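Local atomic coordinates of putative uncharacterized protein (Ustilago maydis, PDB entry 4GNX), a protein that binds single-stranded DNA as a subunit of replication protein A, probably protecting it during DNA replication and repair. Residues C[297-302]-C[347-352]; C[308-313]-C[341-346]; C[363-368]-C[419-424]. All blocks are in the same frame, centred on the assembly; numbering follows the deposited sequence.

Interaction 1. Residues C[297-302]-C[347-352]; sequences TVVYIK and STNVAD. With nucleotides of chain G.
Val298 and Val350 meet within an antiparallel strand pair, where the first strand of a DNA-binding OB domain, residues 290-310, runs beside the second, 341-352. Thr297 pairs with Ala351 by two backbone hydrogen bonds, and beyond Val298 a classic beta bulge shifts the register by one: Val299 and Tyr300 both face Asn349. The carbonyl oxygen of Asn349 therefore accepts two N-H groups, from Val299 N at 3.0 Å, nearly along its C=O axis, and from Tyr300 N at 3.2 Å, in the carbonyl plane on a lone pair. Tyr300 O is gripped twice as well. Asn349 N reaches it at 2.8 Å, whereas Thr348 OG1, held anti to its own backbone N (chi1 -172°), donates at 2.9 Å from above the carbonyl plane. The same hydroxyl oxygen lies against Val298 CG1, the two side chains crossing at about a right angle. On this face Val298 CG2 also meets Val350 CG1 at 4.2 Å.

The other face, at Tyr300, carries DNA. Turned anti to the backbone N (chi1 -177°), the Tyr300 ring extends away from Asn349, bringing OH within 2.7 Å of phosphate oxygen OP1 of DT19 of chain G, a hydrogen bond made near the ring plane. Ser347 OG and the extended Lys302 converge on the base of DT18 of the same DNA chain: OG donates to O2 at 2.8 Å, and NZ reaches the same O2 at 3.3 Å.

Around the pair, strand 355-362 bonds to Thr348 and Val350 on one flank, with Trp358 touching Tyr300 and Asn349; Phe402 of strand 398-411 packs on both Val298 and Val350, while Leu9 of a neighbouring protein chain covers Thr297 and Ala351.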
loop_
_atom_site.group_PDB
_atom_site.type_symbol
_atom_site.label_atom_id
_atom_site.label_comp_id
_atom_site.label_asym_id
_atom_site.label_seq_id
_atom_site.Cartn_x
_atom_site.Cartn_y
_atom_site.Cartn_z
ATOM N N THR C 297 -0.967 -3.900 13.130
ATOM C CA THR C 297 0.018 -4.343 14.097
ATOM C C THR C 297 -0.704 -4.976 15.255
ATOM O O THR C 297 -1.672 -4.401 15.770
ATOM C CB THR C 297 0.848 -3.176 14.644
ATOM O OG1 THR C 297 1.561 -2.553 13.567
ATOM C CG2 THR C 297 1.829 -3.659 15.664
ATOM N N VAL C 298 -0.242 -6.154 15.678
ATOM C CA VAL C 298 -0.813 -6.744 16.864
ATOM C C VAL C 298 -0.374 -5.896 18.045
ATOM O O VAL C 298 0.813 -5.735 18.299
ATOM C CB VAL C 298 -0.468 -8.241 17.045
ATOM C CG1 VAL C 298 -0.911 -8.730 18.417
ATOM C CG2 VAL C 298 -1.144 -9.075 15.969
ATOM N N VAL C 299 -1.360 -5.340 18.736
ATOM C CA VAL C 299 -1.163 -4.527 19.932
ATOM C C VAL C 299 -1.491 -5.292 21.229
ATOM O O VAL C 299 -0.924 -4.992 22.279
ATOM C CB VAL C 299 -2.021 -3.255 19.813
ATOM C CG1 VAL C 299 -2.518 -2.775 21.157
ATOM C CG2 VAL C 299 -1.252 -2.169 19.097
ATOM N N TYR C 300 -2.403 -6.263 21.164
ATOM C CA TYR C 300 -2.802 -7.034 22.353
ATOM C C TYR C 300 -3.413 -8.387 22.018
ATOM O O TYR C 300 -4.207 -8.505 21.082
ATOM C CB TYR C 300 -3.802 -6.248 23.219
ATOM C CG TYR C 300 -4.216 -6.962 24.504
ATOM C CD1 TYR C 300 -3.337 -7.045 25.592
ATOM C CD2 TYR C 300 -5.477 -7.549 24.635
ATOM C CE1 TYR C 300 -3.694 -7.694 26.766
ATOM C CE2 TYR C 300 -5.841 -8.203 25.808
ATOM C CZ TYR C 300 -4.948 -8.274 26.871
ATOM O OH TYR C 300 -5.297 -8.921 28.040
ATOM N N ILE C 301 -3.029 -9.393 22.804
ATOM C CA ILE C 301 -3.671 -10.713 22.787
ATOM C C ILE C 301 -4.300 -10.964 24.142
ATOM O O ILE C 301 -3.652 -10.802 25.170
ATOM C CB ILE C 301 -2.677 -11.826 22.424
ATOM C CG1 ILE C 301 -1.978 -11.469 21.105
ATOM C CG2 ILE C 301 -3.416 -13.138 22.256
ATOM C CD1 ILE C 301 -0.520 -11.854 21.020
ATOM N N LYS C 302 -5.579 -11.306 24.137
ATOM C CA LYS C 302 -6.334 -11.567 25.364
ATOM C C LYS C 302 -5.870 -12.881 25.994
ATOM O O LYS C 302 -5.976 -13.943 25.370
ATOM C CB LYS C 302 -7.820 -11.611 25.036
ATOM C CG LYS C 302 -8.725 -12.136 26.129
ATOM C CD LYS C 302 -10.153 -12.234 25.608
ATOM C CE LYS C 302 -11.156 -12.214 26.746
ATOM N NZ LYS C 302 -12.540 -11.962 26.263
ATOM N N SER C 347 -8.277 -14.054 20.581
ATOM C CA SER C 347 -8.895 -12.741 20.522
ATOM C C SER C 347 -7.807 -11.671 20.526
ATOM O O SER C 347 -7.138 -11.460 21.548
ATOM C CB SER C 347 -9.825 -12.544 21.709
ATOM O OG SER C 347 -10.892 -11.690 21.356
ATOM N N THR C 348 -7.620 -10.988 19.396
ATOM C CA THR C 348 -6.511 -10.048 19.275
ATOM C C THR C 348 -6.880 -8.649 18.816
ATOM O O THR C 348 -7.582 -8.488 17.834
ATOM C CB THR C 348 -5.415 -10.603 18.354
ATOM O OG1 THR C 348 -4.291 -9.729 18.417
ATOM C CG2 THR C 348 -5.894 -10.707 16.907
ATOM N N ASN C 349 -6.388 -7.644 19.530
ATOM C CA ASN C 349 -6.601 -6.244 19.171
ATOM C C ASN C 349 -5.487 -5.680 18.269
ATOM O O ASN C 349 -4.314 -5.623 18.654
ATOM C CB ASN C 349 -6.744 -5.392 20.439
ATOM C CG ASN C 349 -7.229 -3.974 20.153
ATOM O OD1 ASN C 349 -6.526 -3.018 20.416
ATOM N ND2 ASN C 349 -8.441 -3.839 19.623
ATOM N N VAL C 350 -5.864 -5.259 17.066
ATOM C CA VAL C 350 -4.905 -4.768 16.083
ATOM C C VAL C 350 -5.182 -3.315 15.773
ATOM O O VAL C 350 -6.334 -2.880 15.804
ATOM C CB VAL C 350 -4.908 -5.598 14.769
ATOM C CG1 VAL C 350 -4.703 -7.079 15.070
ATOM C CG2 VAL C 350 -6.172 -5.368 13.948
ATOM N N ALA C 351 -4.119 -2.568 15.479
ATOM C CA ALA C 351 -4.230 -1.133 15.209
ATOM C C ALA C 351 -3.447 -0.725 13.982
ATOM O O ALA C 351 -2.500 -1.392 13.595
ATOM C CB ALA C 351 -3.754 -0.337 16.403
ATOM N N ASP C 352 -3.884 0.358 13.357
ATOM C CA ASP C 352 -3.098 1.068 12.353
ATOM C C ASP C 352 -3.228 2.557 12.652
ATOM O O ASP C 352 -3.581 2.923 13.780
ATOM C CB ASP C 352 -3.531 0.704 10.930
ATOM C CG ASP C 352 -4.982 1.143 10.580
ATOM O OD1 ASP C 352 -5.669 1.821 11.401
ATOM O OD2 ASP C 352 -5.430 0.794 9.440
ATOM P P DT G 19 -9.037 -8.587 28.951
ATOM O OP1 DT G 19 -8.007 -9.024 27.978
ATOM O OP2 DT G 19 -10.072 -9.556 29.389
ATOM O "O5'" DT G 19 -8.244 -8.132 30.261
ATOM C "C5'" DT G 19 -8.023 -6.745 30.597
ATOM C "C4'" DT G 19 -6.881 -6.177 29.785
ATOM O "O4'" DT G 19 -7.382 -5.703 28.515
ATOM C "C3'" DT G 19 -6.196 -4.963 30.398
ATOM O "O3'" DT G 19 -4.902 -4.857 29.799
ATOM C "C2'" DT G 19 -7.088 -3.825 29.934
ATOM C "C1'" DT G 19 -7.498 -4.280 28.534
ATOM N N1 DT G 19 -8.877 -3.934 28.115
ATOM C C2 DT G 19 -9.166 -3.988 26.769
ATOM O O2 DT G 19 -8.340 -4.286 25.919
ATOM N N3 DT G 19 -10.467 -3.676 26.449
ATOM C C4 DT G 19 -11.480 -3.325 27.321
ATOM O O4 DT G 19 -12.601 -3.073 26.886
ATOM C C5 DT G 19 -11.106 -3.291 28.720
ATOM C C7 DT G 19 -12.138 -2.923 29.738
ATOM C C6 DT G 19 -9.842 -3.597 29.041
ATOM P P DT G 18 -15.171 -5.882 27.742
ATOM O OP1 DT G 18 -15.748 -6.073 29.099
ATOM O OP2 DT G 18 -15.346 -4.582 27.045
ATOM O "O5'" DT G 18 -13.612 -6.191 27.839
ATOM C "C5'" DT G 18 -13.118 -7.299 28.622
ATOM C "C4'" DT G 18 -12.054 -8.048 27.853
ATOM O "O4'" DT G 18 -12.635 -8.540 26.631
ATOM C "C3'" DT G 18 -10.854 -7.200 27.427
ATOM O "O3'" DT G 18 -9.763 -7.271 28.363
ATOM C "C2'" DT G 18 -10.488 -7.727 26.049
ATOM C "C1'" DT G 18 -11.657 -8.601 25.613
ATOM N N1 DT G 18 -12.309 -8.210 24.352
ATOM C C2 DT G 18 -12.414 -9.170 23.373
ATOM O O2 DT G 18 -11.969 -10.299 23.495
ATOM N N3 DT G 18 -13.059 -8.756 22.233
ATOM C C4 DT G 18 -13.606 -7.512 21.988
ATOM O O4 DT G 18 -14.157 -7.288 20.914
ATOM C C5 DT G 18 -13.471 -6.556 23.065
ATOM C C7 DT G 18 -14.031 -5.179 22.887
ATOM C C6 DT G 18 -12.844 -6.951 24.182
ATOM P P DT G 20 -3.819 -3.752 30.214
ATOM O OP1 DT G 20 -2.858 -4.411 31.137
ATOM O OP2 DT G 20 -4.523 -2.521 30.663
ATOM O "O5'" DT G 20 -3.089 -3.423 28.832
ATOM C "C5'" DT G 20 -2.649 -4.474 27.939
ATOM C "C4'" DT G 20 -1.805 -3.943 26.797
ATOM O "O4'" DT G 20 -2.617 -3.711 25.624
ATOM C "C3'" DT G 20 -1.022 -2.650 27.053
ATOM O "O3'" DT G 20 0.387 -2.876 26.894
ATOM C "C2'" DT G 20 -1.501 -1.680 25.979
ATOM C "C1'" DT G 20 -2.748 -2.322 25.390
ATOM N N1 DT G 20 -4.025 -1.888 25.988
ATOM C C2 DT G 20 -5.193 -2.420 25.487
ATOM O O2 DT G 20 -5.222 -3.215 24.562
ATOM N N3 DT G 20 -6.334 -1.978 26.109
ATOM C C4 DT G 20 -6.421 -1.082 27.159
ATOM O O4 DT G 20 -7.521 -0.775 27.613
ATOM C C5 DT G 20 -5.157 -0.571 27.639
ATOM C C7 DT G 20 -5.151 0.405 28.773
ATOM C C6 DT G 20 -4.039 -0.993 27.037
#

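Interaction 2. Residues C[308-313]-C[341-346]; sequences YTACAS and EYRYIL. With ZN (zinc ion), chain I; nucleotides of chain G.
Tyr308 packs against Arg343 and Ile345 at the dense end of this antiparallel pair. Its first torsion sets CG between the backbone N and the carbonyl carbon (chi1 70°), and the ring lies alongside the arginine, both pointing the same way, with CE2 3.4 Å from Arg343 CB. Ile345 crosses it at about a right angle, CG2 being 3.8 Å from Tyr308 CD2. DNA closes over this end: C5' of DT14 of chain G lies above one ring face, 3.8 Å from CD1, while Tyr308 OH, hydrogen-bonded to the carbonyl of Asn317, sits beside the sugar of DT13 of chain G.

Backbone pairing continues through Ala310 and Glu341, but side-chain packing thins. On the face opposite Tyr308, Thr309 CG2 meets Tyr342 CE2 at 3.5 Å, and the Tyr342 ring also stacks with His378. Past Ala310 the first segment leaves the strand; the solvent-exposed Glu341, its chain bent at chi2, brings OE1 only to within 3.8 Å of Ala312 CA.

There Cys311 turns away from the partner strand and binds zinc through SG at 2.3 Å, with Cys316, Cys330 and Cys333 completing the four-cysteine site of the zinc ribbon inserted between the first two OB strands in the large subunit of replication protein A.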
loop_
_atom_site.group_PDB
_atom_site.type_symbol
_atom_site.label_atom_id
_atom_site.label_comp_id
_atom_site.label_asym_id
_atom_site.label_seq_id
_atom_site.Cartn_x
_atom_site.Cartn_y
_atom_site.Cartn_z
ATOM N N TYR C 308 -9.002 -23.547 24.169
ATOM C CA TYR C 308 -9.973 -24.433 24.762
ATOM C C TYR C 308 -9.447 -25.845 24.636
ATOM O O TYR C 308 -8.560 -26.109 23.816
ATOM C CB TYR C 308 -11.356 -24.284 24.104
ATOM C CG TYR C 308 -11.465 -24.794 22.688
ATOM C CD1 TYR C 308 -12.100 -26.012 22.400
ATOM C CD2 TYR C 308 -10.935 -24.057 21.627
ATOM C CE1 TYR C 308 -12.188 -26.481 21.097
ATOM C CE2 TYR C 308 -11.020 -24.515 20.322
ATOM C CZ TYR C 308 -11.641 -25.721 20.064
ATOM O OH TYR C 308 -11.699 -26.132 18.766
ATOM N N THR C 309 -9.971 -26.727 25.484
ATOM C CA THR C 309 -9.651 -28.155 25.444
ATOM C C THR C 309 -10.550 -28.852 24.424
ATOM O O THR C 309 -11.772 -28.846 24.559
ATOM C CB THR C 309 -9.849 -28.826 26.820
ATOM O OG1 THR C 309 -11.227 -28.716 27.205
ATOM C CG2 THR C 309 -8.980 -28.182 27.885
ATOM N N ALA C 310 -9.927 -29.464 23.420
ATOM C CA ALA C 310 -10.642 -30.025 22.258
ATOM C C ALA C 310 -10.526 -31.548 22.088
ATOM O O ALA C 310 -9.636 -32.186 22.658
ATOM C CB ALA C 310 -10.207 -29.304 20.981
ATOM N N CYS C 311 -11.424 -32.109 21.274
ATOM C CA CYS C 311 -11.569 -33.557 21.108
ATOM C C CYS C 311 -10.394 -34.182 20.387
ATOM O O CYS C 311 -9.954 -33.668 19.354
ATOM C CB CYS C 311 -12.852 -33.849 20.339
ATOM S SG CYS C 311 -13.158 -35.566 19.833
ATOM N N ALA C 312 -9.911 -35.303 20.920
ATOM C CA ALA C 312 -8.754 -36.005 20.352
ATOM C C ALA C 312 -9.085 -36.901 19.141
ATOM O O ALA C 312 -8.258 -37.712 18.711
ATOM C CB ALA C 312 -8.024 -36.787 21.437
ATOM N N SER C 313 -10.285 -36.740 18.583
ATOM C CA SER C 313 -10.679 -37.494 17.394
ATOM C C SER C 313 -10.063 -36.872 16.167
ATOM O O SER C 313 -10.011 -35.645 16.045
ATOM C CB SER C 313 -12.201 -37.532 17.214
ATOM O OG SER C 313 -12.794 -38.600 17.933
ATOM N N GLU C 341 -6.832 -32.243 23.492
ATOM C CA GLU C 341 -6.087 -31.437 22.538
ATOM C C GLU C 341 -6.377 -29.978 22.858
ATOM O O GLU C 341 -7.471 -29.641 23.312
ATOM C CB GLU C 341 -6.545 -31.735 21.110
ATOM C CG GLU C 341 -5.408 -31.925 20.111
ATOM C CD GLU C 341 -5.121 -33.392 19.854
ATOM O OE1 GLU C 341 -5.858 -34.002 19.041
ATOM O OE2 GLU C 341 -4.170 -33.934 20.469
ATOM N N TYR C 342 -5.405 -29.108 22.622
ATOM C CA TYR C 342 -5.625 -27.692 22.867
ATOM C C TYR C 342 -5.649 -26.938 21.563
ATOM O O TYR C 342 -4.732 -27.041 20.764
ATOM C CB TYR C 342 -4.579 -27.129 23.824
ATOM C CG TYR C 342 -4.619 -27.764 25.204
ATOM C CD1 TYR C 342 -3.734 -28.795 25.538
ATOM C CD2 TYR C 342 -5.543 -27.345 26.170
ATOM C CE1 TYR C 342 -3.754 -29.380 26.796
ATOM C CE2 TYR C 342 -5.569 -27.925 27.433
ATOM C CZ TYR C 342 -4.674 -28.944 27.739
ATOM O OH TYR C 342 -4.686 -29.544 28.986
ATOM N N ARG C 343 -6.729 -26.209 21.342
ATOM C CA ARG C 343 -6.876 -25.413 20.143
ATOM C C ARG C 343 -7.039 -23.943 20.511
ATOM O O ARG C 343 -7.560 -23.616 21.572
ATOM C CB ARG C 343 -8.079 -25.888 19.327
ATOM C CG ARG C 343 -7.898 -27.238 18.671
ATOM C CD ARG C 343 -8.944 -27.487 17.595
ATOM N NE ARG C 343 -8.577 -26.974 16.268
ATOM C CZ ARG C 343 -7.741 -27.575 15.417
ATOM N NH1 ARG C 343 -7.137 -28.719 15.726
ATOM N NH2 ARG C 343 -7.501 -27.025 14.238
ATOM N N TYR C 344 -6.594 -23.065 19.626
ATOM C CA TYR C 344 -6.717 -21.628 19.851
ATOM C C TYR C 344 -8.110 -21.106 19.558
ATOM O O TYR C 344 -8.786 -21.561 18.633
ATOM C CB TYR C 344 -5.702 -20.837 19.014
ATOM C CG TYR C 344 -4.277 -20.866 19.542
ATOM C CD1 TYR C 344 -3.236 -21.417 18.786
ATOM C CD2 TYR C 344 -3.966 -20.350 20.797
ATOM C CE1 TYR C 344 -1.933 -21.445 19.261
ATOM C CE2 TYR C 344 -2.666 -20.381 21.278
ATOM C CZ TYR C 344 -1.661 -20.930 20.505
ATOM O OH TYR C 344 -0.379 -20.956 20.990
ATOM N N ILE C 345 -8.516 -20.145 20.378
ATOM C CA ILE C 345 -9.652 -19.267 20.101
ATOM C C ILE C 345 -9.199 -17.824 20.318
ATOM O O ILE C 345 -9.683 -17.115 21.191
ATOM C CB ILE C 345 -10.884 -19.640 20.945
ATOM C CG1 ILE C 345 -10.444 -20.185 22.319
ATOM C CG2 ILE C 345 -11.693 -20.672 20.182
ATOM C CD1 ILE C 345 -11.556 -20.487 23.312
ATOM N N LEU C 346 -8.251 -17.414 19.497
ATOM C CA LEU C 346 -7.530 -16.174 19.680
ATOM C C LEU C 346 -8.393 -14.915 19.579
ATOM O O LEU C 346 -9.131 -14.720 18.610
ATOM C CB LEU C 346 -6.429 -16.099 18.637
ATOM C CG LEU C 346 -5.511 -14.879 18.668
ATOM C CD1 LEU C 346 -4.215 -15.279 19.354
ATOM C CD2 LEU C 346 -5.235 -14.418 17.244
HETATM ZN ZN ZN I . -15.246 -35.293 18.880
ATOM P P DT G 13 -16.055 -28.472 14.987
ATOM O OP1 DT G 13 -15.255 -29.235 15.970
ATOM O OP2 DT G 13 -17.383 -29.004 14.580
ATOM O "O5'" DT G 13 -16.232 -26.976 15.516
ATOM C "C5'" DT G 13 -16.335 -26.658 16.922
ATOM C "C4'" DT G 13 -15.129 -25.869 17.384
ATOM O "O4'" DT G 13 -14.216 -25.664 16.291
ATOM C "C3'" DT G 13 -15.421 -24.469 17.910
ATOM O "O3'" DT G 13 -15.522 -24.513 19.328
ATOM C "C2'" DT G 13 -14.148 -23.695 17.608
ATOM C "C1'" DT G 13 -13.409 -24.527 16.567
ATOM N N1 DT G 13 -13.194 -23.818 15.301
ATOM C C2 DT G 13 -11.979 -23.942 14.662
ATOM O O2 DT G 13 -11.051 -24.599 15.111
ATOM N N3 DT G 13 -11.886 -23.258 13.474
ATOM C C4 DT G 13 -12.865 -22.485 12.876
ATOM O O4 DT G 13 -12.634 -21.927 11.805
ATOM C C5 DT G 13 -14.116 -22.403 13.602
ATOM C C7 DT G 13 -15.237 -21.591 13.035
ATOM C C6 DT G 13 -14.215 -23.068 14.760
ATOM P P DT G 14 -16.945 -24.595 20.015
ATOM O OP1 DT G 14 -17.201 -26.039 20.265
ATOM O OP2 DT G 14 -17.928 -23.786 19.251
ATOM O "O5'" DT G 14 -16.580 -23.819 21.356
ATOM C "C5'" DT G 14 -15.282 -23.973 21.951
ATOM C "C4'" DT G 14 -15.179 -23.085 23.166
ATOM O "O4'" DT G 14 -14.621 -21.816 22.763
ATOM C "C3'" DT G 14 -16.520 -22.771 23.827
ATOM O "O3'" DT G 14 -16.443 -22.730 25.253
ATOM C "C2'" DT G 14 -16.897 -21.413 23.267
ATOM C "C1'" DT G 14 -15.567 -20.767 22.916
ATOM N N1 DT G 14 -15.621 -20.015 21.648
ATOM C C2 DT G 14 -15.382 -18.659 21.685
ATOM O O2 DT G 14 -15.098 -18.058 22.711
ATOM N N3 DT G 14 -15.478 -18.028 20.467
ATOM C C4 DT G 14 -15.788 -18.606 19.249
ATOM O O4 DT G 14 -15.834 -17.913 18.237
ATOM C C5 DT G 14 -16.035 -20.033 19.286
ATOM C C7 DT G 14 -16.383 -20.746 18.018
ATOM C C6 DT G 14 -15.943 -20.655 20.468
#

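Interaction 3. Residues C[363-368]-C[419-424]; sequences NEDATQ and YTISRA
Hydrogen bonds of two residues one helical turn apart, Asp365 and Gln368, tie helix 363-370 to the backbone around Ala424. Ala424 N donates to Asp365 OD1 at 3.1 Å, and the bond is bent, 145° at the hydrogen; the N-H meets the oxygen from well above the carboxylate plane instead of within it. One residue's amide and carbonyl are thus used together, since Ala424 O accepts from Gln368 NE2 in a short, bent bond of 2.6 Å. Gln368 OE1 also lies close to that oxygen, so the details of this bond are doubtful. Gln368 reaches it because CG sits between its backbone N and carbonyl carbon (chi1 53°), and the chain then runs extended toward Ala424 O.

Such a helix, placed between the third and fourth strands and resting against the barrel, is a common element of the OB fold; here it follows strand 355-362 directly and meets the fifth strand, 414-426, where that strand turns a corner at Ser422. At the corner Ser422 and Arg423 both face Asn403 of the neighbouring strand, a classic beta bulge, and Ser422 OG bonds to the Asn403 carbonyl.

Van der Waals contacts surround the polar ones. Asp365 CB touches Ile421 CG2 at 4.1 Å, and OD1 also lies 3.4 Å from Arg423 CA. The methyl CB of Ala424 is 4.1 Å from Gln368 NE2. Behind them Phe402 packs on both Ile421 and Ala424.

The charged ends of Asp365 and Arg423 stay apart, OD1 being 6.1 Å from NE, so any attraction between them acts at longer range.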
loop_
_atom_site.group_PDB
_atom_site.type_symbol
_atom_site.label_atom_id
_atom_site.label_comp_id
_atom_site.label_asym_id
_atom_site.label_seq_id
_atom_site.Cartn_x
_atom_site.Cartn_y
_atom_site.Cartn_z
ATOM N N ASN C 363 -6.891 -22.098 15.197
ATOM C CA ASN C 363 -5.675 -22.878 15.434
ATOM C C ASN C 363 -4.496 -22.624 14.477
ATOM O O ASN C 363 -3.371 -22.411 14.925
ATOM C CB ASN C 363 -6.013 -24.372 15.531
ATOM C CG ASN C 363 -4.906 -25.183 16.187
ATOM O OD1 ASN C 363 -4.315 -26.057 15.554
ATOM N ND2 ASN C 363 -4.610 -24.889 17.451
ATOM N N GLU C 364 -4.756 -22.624 13.174
ATOM C CA GLU C 364 -3.686 -22.468 12.191
ATOM C C GLU C 364 -3.049 -21.088 12.297
ATOM O O GLU C 364 -1.862 -20.963 12.612
ATOM C CB GLU C 364 -4.199 -22.705 10.764
ATOM C CG GLU C 364 -4.787 -24.089 10.501
ATOM C CD GLU C 364 -6.273 -24.203 10.851
ATOM O OE1 GLU C 364 -6.811 -23.314 11.576
ATOM O OE2 GLU C 364 -6.905 -25.199 10.403
ATOM N N ASP C 365 -3.855 -20.058 12.062
ATOM C CA ASP C 365 -3.379 -18.670 12.017
ATOM C C ASP C 365 -2.906 -18.124 13.366
ATOM O O ASP C 365 -1.978 -17.310 13.431
ATOM C CB ASP C 365 -4.455 -17.761 11.399
ATOM C CG ASP C 365 -4.640 -18.011 9.887
ATOM O OD1 ASP C 365 -3.718 -17.694 9.096
ATOM O OD2 ASP C 365 -5.706 -18.529 9.486
ATOM N N ALA C 366 -3.530 -18.578 14.447
ATOM C CA ALA C 366 -3.100 -18.149 15.766
ATOM C C ALA C 366 -1.750 -18.734 16.166
ATOM O O ALA C 366 -1.038 -18.142 16.981
ATOM C CB ALA C 366 -4.162 -18.453 16.808
ATOM N N THR C 367 -1.389 -19.874 15.570
ATOM C CA THR C 367 -0.113 -20.527 15.877
ATOM C C THR C 367 1.085 -19.702 15.428
ATOM O O THR C 367 2.043 -19.543 16.179
ATOM C CB THR C 367 -0.018 -21.956 15.305
ATOM O OG1 THR C 367 -1.003 -22.783 15.928
ATOM C CG2 THR C 367 1.345 -22.555 15.581
ATOM N N GLN C 368 1.026 -19.176 14.213
ATOM C CA GLN C 368 2.086 -18.303 13.732
ATOM C C GLN C 368 2.061 -16.958 14.438
ATOM O O GLN C 368 3.083 -16.290 14.557
ATOM C CB GLN C 368 2.004 -18.106 12.224
ATOM C CG GLN C 368 0.642 -17.641 11.741
ATOM C CD GLN C 368 0.708 -16.929 10.404
ATOM O OE1 GLN C 368 1.633 -16.140 10.140
ATOM N NE2 GLN C 368 -0.283 -17.194 9.545
ATOM N N TYR C 419 -15.080 -10.153 13.330
ATOM C CA TYR C 419 -14.045 -10.129 12.325
ATOM C C TYR C 419 -13.141 -11.348 12.505
ATOM O O TYR C 419 -12.498 -11.530 13.549
ATOM C CB TYR C 419 -13.255 -8.821 12.420
ATOM C CG TYR C 419 -14.109 -7.567 12.285
ATOM C CD1 TYR C 419 -14.348 -6.724 13.374
ATOM C CD2 TYR C 419 -14.677 -7.222 11.058
ATOM C CE1 TYR C 419 -15.133 -5.581 13.239
ATOM C CE2 TYR C 419 -15.461 -6.086 10.912
ATOM C CZ TYR C 419 -15.688 -5.268 11.998
ATOM O OH TYR C 419 -16.480 -4.148 11.814
ATOM N N THR C 420 -13.110 -12.194 11.483
ATOM C CA THR C 420 -12.359 -13.427 11.555
ATOM C C THR C 420 -11.146 -13.349 10.643
ATOM O O THR C 420 -11.207 -12.808 9.546
ATOM C CB THR C 420 -13.228 -14.626 11.153
ATOM O OG1 THR C 420 -14.532 -14.468 11.713
ATOM C CG2 THR C 420 -12.619 -15.929 11.658
ATOM N N ILE C 421 -10.036 -13.882 11.129
ATOM C CA ILE C 421 -8.846 -14.006 10.331
ATOM C C ILE C 421 -8.942 -15.320 9.565
ATOM O O ILE C 421 -9.154 -16.370 10.155
ATOM C CB ILE C 421 -7.584 -13.944 11.215
ATOM C CG1 ILE C 421 -7.488 -12.551 11.866
ATOM C CG2 ILE C 421 -6.342 -14.220 10.387
ATOM C CD1 ILE C 421 -6.650 -12.447 13.127
ATOM N N SER C 422 -8.827 -15.242 8.246
ATOM C CA SER C 422 -8.737 -16.429 7.418
ATOM C C SER C 422 -7.276 -16.732 7.040
ATOM O O SER C 422 -6.846 -17.892 7.031
ATOM C CB SER C 422 -9.644 -16.306 6.192
ATOM O OG SER C 422 -9.382 -15.123 5.473
ATOM N N ARG C 423 -6.511 -15.691 6.724
ATOM C CA ARG C 423 -5.057 -15.826 6.634
ATOM C C ARG C 423 -4.385 -14.617 7.230
ATOM O O ARG C 423 -4.879 -13.511 7.110
ATOM C CB ARG C 423 -4.582 -16.018 5.192
ATOM C CG ARG C 423 -3.415 -16.992 5.073
ATOM C CD ARG C 423 -2.737 -16.959 3.707
ATOM N NE ARG C 423 -1.559 -16.075 3.662
ATOM C CZ ARG C 423 -0.581 -16.158 2.755
ATOM N NH1 ARG C 423 -0.630 -17.094 1.806
ATOM N NH2 ARG C 423 0.451 -15.315 2.797
ATOM N N ALA C 424 -3.268 -14.840 7.902
ATOM C CA ALA C 424 -2.386 -13.751 8.308
ATOM C C ALA C 424 -0.982 -14.005 7.761
ATOM O O ALA C 424 -0.382 -15.033 8.022
ATOM C CB ALA C 424 -2.360 -13.612 9.815
#

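In the fold
All three contacts belong to the C-terminal OB domain and reach its five-stranded antiparallel sheet. Interactions 1 and 2 use the same two strands, 290-310 and 341-352, with centres about 22 Å apart; the chain passes through interaction 1, makes the zinc-bearing excursion of interaction 2, then returns to complete interaction 1. Interaction 3 follows later in sequence, its centre about 13 Å from interaction 1 and about 15 Å from interaction 2. Tyr344 packs on Ala366 and Thr367, joining strand to helix, while Thr348 touches Ile421 between two strands of the barrel. Both strand contacts touch the same DNA strand, DT13 and DT14 at interaction 2, DT18 to DT20 at interaction 1, an extended binding track.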